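Local atomic coordinates of transcriptional regulator, TetR family (Thermus thermophilus, PDB entry 3VPR), a protein that probably binds regulatory DNA through an N-terminal helix-turn-helix domain and acts as a transcriptional repressor of the TetR family. Residues A[24-29]-A[45-50]; A[68-73]-A[126-131]. One frame throughout, in Å; residues are numbered along the deposited sequence.

Both contacts use helix 47-70, one at each end. Contact 1 joins the start of the predicted helix-turn-helix (25-44), with Thr24 just before it, to the beginning of the helix after it. Contact 2 lays segment 68-73, at the C-terminal end region of helix 47-70, against helix 109-135, whose segment 126-131 falls in the TetR-type C-terminal family region. The two do not touch. Their centres are 38 Å apart, their nearest atoms about 23 Å, and they lie on opposite sides of the chain's centre. Helix 47-70 therefore spans from the DNA-binding part to the C-terminal helical body. Contact 1 combines a polar link with apolar packing; across contact 2 the packing is wholly apolar.

Contact 1 of 2, residues A[24-29]-A[45-50]; sequences TSVQDL and GSKEEI
In Lys47 the first torsion sets CG opposite the backbone N (chi1 -178°), and the chain stays extended from there to NZ. This long reach carries the ammonium group to the backbone of Thr24, where NZ gives a weak hydrogen bond to Thr24 O at 2.9 Å. The main polar partner of NZ is Tyr21 O, and Lys47 also makes a cation-pi contact with Tyr21. Nearer its root, Lys47 CB lies 3.9 Å from Val26 CG2, and the two side chains run past each other in opposite directions. Deeper in, Leu29 and Ile50 meet tip to tip, CD1 to CD1 at 4.0 Å. Leu40 and Phe44 of helix 37-44 pack on Leu29 and Ile50 respectively.

Both helices are capped at their starts. Ser25 and Asp28 form a capping box: Asp28 N bonds to Ser25 OG at 2.8 Å, and Ser25 N returns a nearly straight bond to Asp28 OD2 from above the carboxylate plane. Ser46 OG caps the second helix by accepting from Glu49 N.

A methionine in place of Lys47 has no ammonium group, and Thr24 O and Tyr21 O would probably be left without this donor, with the loop less firmly held to helix 47-70. Apolar side chains pack helices 26-33 and 47-70 together, and Lys47 adds a weak polar link to the loop that leads into the predicted DNA-binding motif.

Contact 2 of 2, residues A[68-73]-A[126-131]; sequences KALEVA and LRAILR
Leu70 meets Ala128 and Ile129 where segment 68-73, at the C-terminal end region of helix 47-70, passes helix 109-135. The backbones come closest at Leu70 and Ile129, with CA atoms 6.4 Å apart.

Along segment 126-131, Ala128 is the first residue to touch the other segment. Its CB points toward it and meets Leu70 CD2 at 4.1 Å. The methyl is short, so the leucine branch does most of the reaching.

Ile129 follows and carries the main part of the contact. Its CG1 is anti to the carbonyl carbon (chi1 -66°), and chi2 of 177° extends the chain to CD1. This brings the end of the side chain nearer to segment 68-73 than its root. CG1 lies 3.6 Å from Leu70 CD2, and the two side chains cross at a slant. Beyond it, CD1 presses on Ala69 CB at 3.7 Å. Ala69 is buried and also touches Phe82 of helix 75-92.

Leu130 comes next and packs on Leu185 of the second subunit. Just past the segment, Arg132 of the same chain gives a hydrogen bond to Val72 O and a weak one to Leu70 O.

Across the two segments no hydrogen bond forms. The contact rests on methyl and methylene packing, with Ile129 set against both Ala69 and Leu70. Between the two segments the fit is therefore one of apolar surfaces; the polar link comes from Arg132, next to them.

Contact 1 of 2, residues A[24-29]-A[45-50]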
ATOM      1  N   THR A  24      13.695   7.249  16.360  1.00 57.27           N
ATOM      2  CA  THR A  24      13.514   6.971  17.783  1.00 50.87           C
ATOM      3  C   THR A  24      14.716   6.205  18.325  1.00 47.72           C
ATOM      4  O   THR A  24      15.027   5.111  17.860  1.00 44.16           O
ATOM      5  CB  THR A  24      12.228   6.161  18.036  1.00 36.15           C
ATOM      6  OG1 THR A  24      11.110   6.893  17.528  1.00 38.71           O
ATOM      7  CG2 THR A  24      12.024   5.924  19.526  1.00 30.93           C
ATOM      8  N   SER A  25      15.391   6.789  19.310  1.00 40.02           N
ATOM      9  CA  SER A  25      16.570   6.164  19.898  1.00 45.43           C
ATOM     10  C   SER A  25      16.212   5.267  21.067  1.00 43.97           C
ATOM     11  O   SER A  25      15.121   5.360  21.623  1.00 42.96           O
ATOM     12  CB  SER A  25      17.541   7.236  20.394  1.00 50.47           C
ATOM     13  OG  SER A  25      17.077   7.811  21.607  1.00 49.87           O
ATOM     14  N   VAL A  26      17.135   4.392  21.439  1.00 43.29           N
ATOM     15  CA  VAL A  26      16.919   3.513  22.579  1.00 46.10           C
ATOM     16  C   VAL A  26      16.748   4.442  23.784  1.00 47.86           C
ATOM     17  O   VAL A  26      15.958   4.173  24.689  1.00 46.51           O
ATOM     18  CB  VAL A  26      18.135   2.569  22.793  1.00 43.48           C
ATOM     19  CG1 VAL A  26      18.092   1.939  24.185  1.00 38.71           C
ATOM     20  CG2 VAL A  26      18.116   1.469  21.728  1.00 56.03           C
ATOM     21  N   GLN A  27      17.480   5.550  23.767  1.00 39.48           N
ATOM     22  CA  GLN A  27      17.415   6.546  24.833  1.00 51.78           C
ATOM     23  C   GLN A  27      15.996   7.090  24.937  1.00 45.78           C
ATOM     24  O   GLN A  27      15.458   7.223  26.035  1.00 37.65           O
ATOM     25  CB  GLN A  27      18.380   7.703  24.547  1.00 48.63           C
ATOM     26  CG  GLN A  27      18.498   8.694  25.682  1.00 60.10           C
ATOM     27  CD  GLN A  27      19.007   8.049  26.951  1.00 67.60           C
ATOM     28  OE1 GLN A  27      20.113   7.513  26.985  1.00 76.38           O
ATOM     29  NE2 GLN A  27      18.200   8.093  28.006  1.00 79.14           N
ATOM     30  N   ASP A  28      15.403   7.402  23.786  1.00 44.99           N
ATOM     31  CA  ASP A  28      14.036   7.917  23.726  1.00 44.26           C
ATOM     32  C   ASP A  28      13.030   6.956  24.352  1.00 48.98           C
ATOM     33  O   ASP A  28      12.172   7.373  25.134  1.00 42.01           O
ATOM     34  CB  ASP A  28      13.615   8.181  22.277  1.00 44.08           C
ATOM     35  CG  ASP A  28      14.343   9.355  21.663  1.00 56.77           C
ATOM     36  OD1 ASP A  28      14.710  10.291  22.412  1.00 54.04           O
ATOM     37  OD2 ASP A  28      14.532   9.355  20.427  1.00 55.70           O
ATOM     38  N   LEU A  29      13.126   5.673  23.996  1.00 41.86           N
ATOM     39  CA  LEU A  29      12.217   4.663  24.529  1.00 44.44           C
ATOM     40  C   LEU A  29      12.378   4.511  26.032  1.00 41.12           C
ATOM     41  O   LEU A  29      11.394   4.412  26.765  1.00 48.65           O
ATOM     42  CB  LEU A  29      12.474   3.296  23.875  1.00 51.11           C
ATOM     43  CG  LEU A  29      12.082   3.035  22.417  1.00 60.24           C
ATOM     44  CD1 LEU A  29      12.676   1.702  21.960  1.00 59.55           C
ATOM     45  CD2 LEU A  29      10.561   3.019  22.281  1.00 45.60           C
ATOM     46  N   GLY A  45      17.788  -6.990  24.220  1.00 33.85           N
ATOM     47  CA  GLY A  45      19.104  -7.071  23.620  1.00 32.15           C
ATOM     48  C   GLY A  45      19.425  -5.979  22.615  1.00 31.42           C
ATOM     49  O   GLY A  45      20.567  -5.554  22.526  1.00 33.28           O
ATOM     50  N   SER A  46      18.436  -5.524  21.854  1.00 28.67           N
ATOM     51  CA  SER A  46      18.673  -4.474  20.869  1.00 33.85           C
ATOM     52  C   SER A  46      17.373  -3.837  20.438  1.00 33.92           C
ATOM     53  O   SER A  46      16.286  -4.380  20.659  1.00 33.57           O
ATOM     54  CB  SER A  46      19.360  -5.045  19.624  1.00 25.18           C
ATOM     55  OG  SER A  46      18.507  -5.979  18.972  1.00 38.65           O
ATOM     56  N   LYS A  47      17.507  -2.682  19.804  1.00 34.92           N
ATOM     57  CA  LYS A  47      16.372  -1.933  19.284  1.00 36.36           C
ATOM     58  C   LYS A  47      15.726  -2.739  18.165  1.00 31.28           C
ATOM     59  O   LYS A  47      14.503  -2.782  18.026  1.00 40.98           O
ATOM     60  CB  LYS A  47      16.867  -0.600  18.721  1.00 32.35           C
ATOM     61  CG  LYS A  47      15.794   0.333  18.181  1.00 36.13           C
ATOM     62  CD  LYS A  47      16.473   1.509  17.431  1.00 32.64           C
ATOM     63  CE  LYS A  47      15.486   2.347  16.647  1.00 39.52           C
ATOM     64  NZ  LYS A  47      16.181   3.396  15.847  1.00 51.18           N
ATOM     65  N   GLU A  48      16.570  -3.374  17.361  1.00 34.89           N
ATOM     66  CA  GLU A  48      16.109  -4.164  16.226  1.00 37.58           C
ATOM     67  C   GLU A  48      15.246  -5.338  16.687  1.00 30.67           C
ATOM     68  O   GLU A  48      14.285  -5.704  16.020  1.00 29.40           O
ATOM     69  CB  GLU A  48      17.335  -4.648  15.420  1.00 44.15           C
ATOM     70  CG  GLU A  48      17.038  -5.382  14.111  1.00 41.23           C
ATOM     71  CD  GLU A  48      16.683  -6.839  14.322  1.00 49.24           C
ATOM     72  OE1 GLU A  48      17.046  -7.387  15.387  1.00 45.83           O
ATOM     73  OE2 GLU A  48      16.058  -7.438  13.421  1.00 43.19           O
ATOM     74  N   GLU A  49      15.589  -5.919  17.833  1.00 29.05           N
ATOM     75  CA  GLU A  49      14.820  -7.036  18.366  1.00 35.06           C
ATOM     76  C   GLU A  49      13.436  -6.560  18.793  1.00 32.80           C
ATOM     77  O   GLU A  49      12.476  -7.327  18.704  1.00 38.45           O
ATOM     78  CB  GLU A  49      15.542  -7.680  19.553  1.00 35.28           C
ATOM     79  CG  GLU A  49      14.727  -8.735  20.306  1.00 32.49           C
ATOM     80  CD  GLU A  49      14.505  -9.998  19.507  1.00 28.59           C
ATOM     81  OE1 GLU A  49      15.315 -10.278  18.603  1.00 40.38           O
ATOM     82  OE2 GLU A  49      13.537 -10.730  19.798  1.00 34.70           O
ATOM     83  N   ILE A  50      13.332  -5.304  19.234  1.00 29.63           N
ATOM     84  CA  ILE A  50      12.039  -4.738  19.660  1.00 29.05           C
ATOM     85  C   ILE A  50      11.153  -4.587  18.425  1.00 35.48           C
ATOM     86  O   ILE A  50       9.977  -4.975  18.433  1.00 33.77           O
ATOM     87  CB  ILE A  50      12.217  -3.345  20.348  1.00 33.16           C
ATOM     88  CG1 ILE A  50      13.016  -3.512  21.644  1.00 29.88           C
ATOM     89  CG2 ILE A  50      10.847  -2.713  20.645  1.00 21.82           C
ATOM     90  CD1 ILE A  50      13.200  -2.221  22.444  1.00 34.57           C
TER

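Contact 2 of 2, residues A[68-73]-A[126-131]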
ATOM      1  N   LYS A  68      -8.583 -19.072  10.813  1.00 44.81           N
ATOM      2  CA  LYS A  68      -9.942 -19.344  11.238  1.00 46.95           C
ATOM      3  C   LYS A  68     -10.796 -19.536   9.986  1.00 62.15           C
ATOM      4  O   LYS A  68     -11.636 -20.441   9.923  1.00 61.75           O
ATOM      5  CB  LYS A  68     -10.510 -18.171  12.039  1.00 50.04           C
ATOM      6  CG  LYS A  68      -9.543 -17.474  13.002  1.00 62.22           C
ATOM      7  CD  LYS A  68      -9.074 -18.380  14.123  1.00 66.83           C
ATOM      8  CE  LYS A  68      -8.466 -17.588  15.274  1.00 67.73           C
ATOM      9  NZ  LYS A  68      -8.195 -18.475  16.443  1.00 55.10           N
ATOM     10  N   ALA A  69     -10.562 -18.686   8.986  1.00 49.42           N
ATOM     11  CA  ALA A  69     -11.328 -18.717   7.746  1.00 49.73           C
ATOM     12  C   ALA A  69     -11.182 -20.000   6.941  1.00 50.41           C
ATOM     13  O   ALA A  69     -12.115 -20.402   6.249  1.00 49.55           O
ATOM     14  CB  ALA A  69     -10.963 -17.510   6.874  1.00 44.70           C
ATOM     15  N   LEU A  70     -10.015 -20.633   7.018  1.00 51.66           N
ATOM     16  CA  LEU A  70      -9.777 -21.869   6.291  1.00 53.34           C
ATOM     17  C   LEU A  70     -10.749 -22.965   6.738  1.00 59.70           C
ATOM     18  O   LEU A  70     -11.033 -23.908   5.991  1.00 55.70           O
ATOM     19  CB  LEU A  70      -8.333 -22.338   6.504  1.00 54.69           C
ATOM     20  CG  LEU A  70      -7.204 -21.525   5.858  1.00 59.46           C
ATOM     21  CD1 LEU A  70      -5.853 -22.136   6.209  1.00 46.71           C
ATOM     22  CD2 LEU A  70      -7.389 -21.502   4.353  1.00 51.77           C
ATOM     23  N   GLU A  71     -11.271 -22.819   7.952  1.00 57.96           N
ATOM     24  CA  GLU A  71     -12.195 -23.794   8.518  1.00 60.36           C
ATOM     25  C   GLU A  71     -13.649 -23.613   8.100  1.00 58.60           C
ATOM     26  O   GLU A  71     -14.498 -24.440   8.436  1.00 61.98           O
ATOM     27  CB  GLU A  71     -12.090 -23.786  10.047  1.00 60.42           C
ATOM     28  CG  GLU A  71     -10.726 -24.217  10.572  1.00 68.10           C
ATOM     29  CD  GLU A  71     -10.343 -25.615  10.124  1.00 81.63           C
ATOM     30  OE1 GLU A  71     -11.078 -26.566  10.462  1.00 93.31           O
ATOM     31  OE2 GLU A  71      -9.310 -25.767   9.433  1.00 81.88           O
ATOM     32  N   VAL A  72     -13.941 -22.545   7.365  1.00 56.11           N
ATOM     33  CA  VAL A  72     -15.304 -22.296   6.905  1.00 51.75           C
ATOM     34  C   VAL A  72     -15.555 -23.043   5.595  1.00 54.87           C
ATOM     35  O   VAL A  72     -14.873 -22.812   4.595  1.00 57.51           O
ATOM     36  CB  VAL A  72     -15.561 -20.784   6.693  1.00 58.01           C
ATOM     37  CG1 VAL A  72     -16.973 -20.556   6.165  1.00 49.40           C
ATOM     38  CG2 VAL A  72     -15.357 -20.041   8.007  1.00 48.79           C
ATOM     39  N   ALA A  73     -16.537 -23.940   5.615  1.00 50.80           N
ATOM     40  CA  ALA A  73     -16.892 -24.747   4.453  1.00 49.87           C
ATOM     41  C   ALA A  73     -17.153 -23.911   3.200  1.00 43.18           C
ATOM     42  O   ALA A  73     -16.432 -24.036   2.218  1.00 49.18           O
ATOM     43  CB  ALA A  73     -18.113 -25.612   4.774  1.00 46.12           C
ATOM     44  N   LEU A 126      -4.898 -17.360   1.988  1.00 37.18           N
ATOM     45  CA  LEU A 126      -5.942 -16.700   1.218  1.00 34.78           C
ATOM     46  C   LEU A 126      -6.073 -17.419  -0.117  1.00 30.56           C
ATOM     47  O   LEU A 126      -7.178 -17.686  -0.583  1.00 28.70           O
ATOM     48  CB  LEU A 126      -5.602 -15.217   0.993  1.00 29.20           C
ATOM     49  CG  LEU A 126      -6.589 -14.410   0.136  1.00 34.87           C
ATOM     50  CD1 LEU A 126      -7.987 -14.530   0.706  1.00 24.78           C
ATOM     51  CD2 LEU A 126      -6.145 -12.932   0.083  1.00 30.06           C
ATOM     52  N   ARG A 127      -4.933 -17.730  -0.723  1.00 34.10           N
ATOM     53  CA  ARG A 127      -4.916 -18.427  -1.996  1.00 34.54           C
ATOM     54  C   ARG A 127      -5.620 -19.768  -1.884  1.00 43.86           C
ATOM     55  O   ARG A 127      -6.354 -20.168  -2.796  1.00 37.52           O
ATOM     56  CB  ARG A 127      -3.477 -18.633  -2.470  1.00 36.11           C
ATOM     57  CG  ARG A 127      -2.753 -17.334  -2.795  1.00 35.49           C
ATOM     58  CD  ARG A 127      -1.435 -17.592  -3.512  1.00 42.07           C
ATOM     59  NE  ARG A 127      -0.710 -16.349  -3.759  1.00 44.33           N
ATOM     60  CZ  ARG A 127       0.492 -16.279  -4.324  1.00 48.73           C
ATOM     61  NH1 ARG A 127       1.112 -17.385  -4.708  1.00 53.94           N
ATOM     62  NH2 ARG A 127       1.079 -15.101  -4.504  1.00 39.64           N
ATOM     63  N   ALA A 128      -5.402 -20.460  -0.768  1.00 35.04           N
ATOM     64  CA  ALA A 128      -6.044 -21.758  -0.555  1.00 42.60           C
ATOM     65  C   ALA A 128      -7.561 -21.602  -0.542  1.00 33.79           C
ATOM     66  O   ALA A 128      -8.270 -22.446  -1.080  1.00 41.64           O
ATOM     67  CB  ALA A 128      -5.567 -22.394   0.765  1.00 36.01           C
ATOM     68  N   ILE A 129      -8.061 -20.534   0.076  1.00 31.43           N
ATOM     69  CA  ILE A 129      -9.508 -20.299   0.110  1.00 35.46           C
ATOM     70  C   ILE A 129     -10.031 -20.022  -1.307  1.00 35.15           C
ATOM     71  O   ILE A 129     -11.050 -20.562  -1.722  1.00 34.81           O
ATOM     72  CB  ILE A 129      -9.872 -19.097   1.002  1.00 39.47           C
ATOM     73  CG1 ILE A 129      -9.549 -19.405   2.462  1.00 45.19           C
ATOM     74  CG2 ILE A 129     -11.342 -18.753   0.850  1.00 39.21           C
ATOM     75  CD1 ILE A 129      -9.818 -18.238   3.403  1.00 38.43           C
ATOM     76  N   LEU A 130      -9.323 -19.182  -2.048  1.00 34.99           N
ATOM     77  CA  LEU A 130      -9.726 -18.850  -3.411  1.00 37.44           C
ATOM     78  C   LEU A 130      -9.638 -20.073  -4.316  1.00 38.65           C
ATOM     79  O   LEU A 130     -10.553 -20.343  -5.094  1.00 31.65           O
ATOM     80  CB  LEU A 130      -8.839 -17.730  -3.969  1.00 32.53           C
ATOM     81  CG  LEU A 130      -8.934 -16.407  -3.206  1.00 34.26           C
ATOM     82  CD1 LEU A 130      -7.860 -15.432  -3.699  1.00 38.22           C
ATOM     83  CD2 LEU A 130     -10.331 -15.827  -3.382  1.00 41.25           C
ATOM     84  N   ARG A 131      -8.539 -20.817  -4.205  1.00 35.09           N
ATOM     85  CA  ARG A 131      -8.354 -22.003  -5.029  1.00 45.35           C
ATOM     86  C   ARG A 131      -9.469 -23.027  -4.794  1.00 51.44           C
ATOM     87  O   ARG A 131      -9.957 -23.656  -5.748  1.00 45.38           O
ATOM     88  CB  ARG A 131      -6.981 -22.634  -4.761  1.00 44.79           C
ATOM     89  CG  ARG A 131      -6.772 -23.964  -5.460  1.00 53.21           C
ATOM     90  CD  ARG A 131      -5.308 -24.376  -5.496  1.00 56.48           C
ATOM     91  NE  ARG A 131      -4.585 -23.974  -4.294  1.00 51.34           N
ATOM     92  CZ  ARG A 131      -3.771 -22.925  -4.229  1.00 48.78           C
ATOM     93  NH1 ARG A 131      -3.565 -22.172  -5.300  1.00 57.59           N
ATOM     94  NH2 ARG A 131      -3.183 -22.614  -3.087  1.00 50.84           N
TER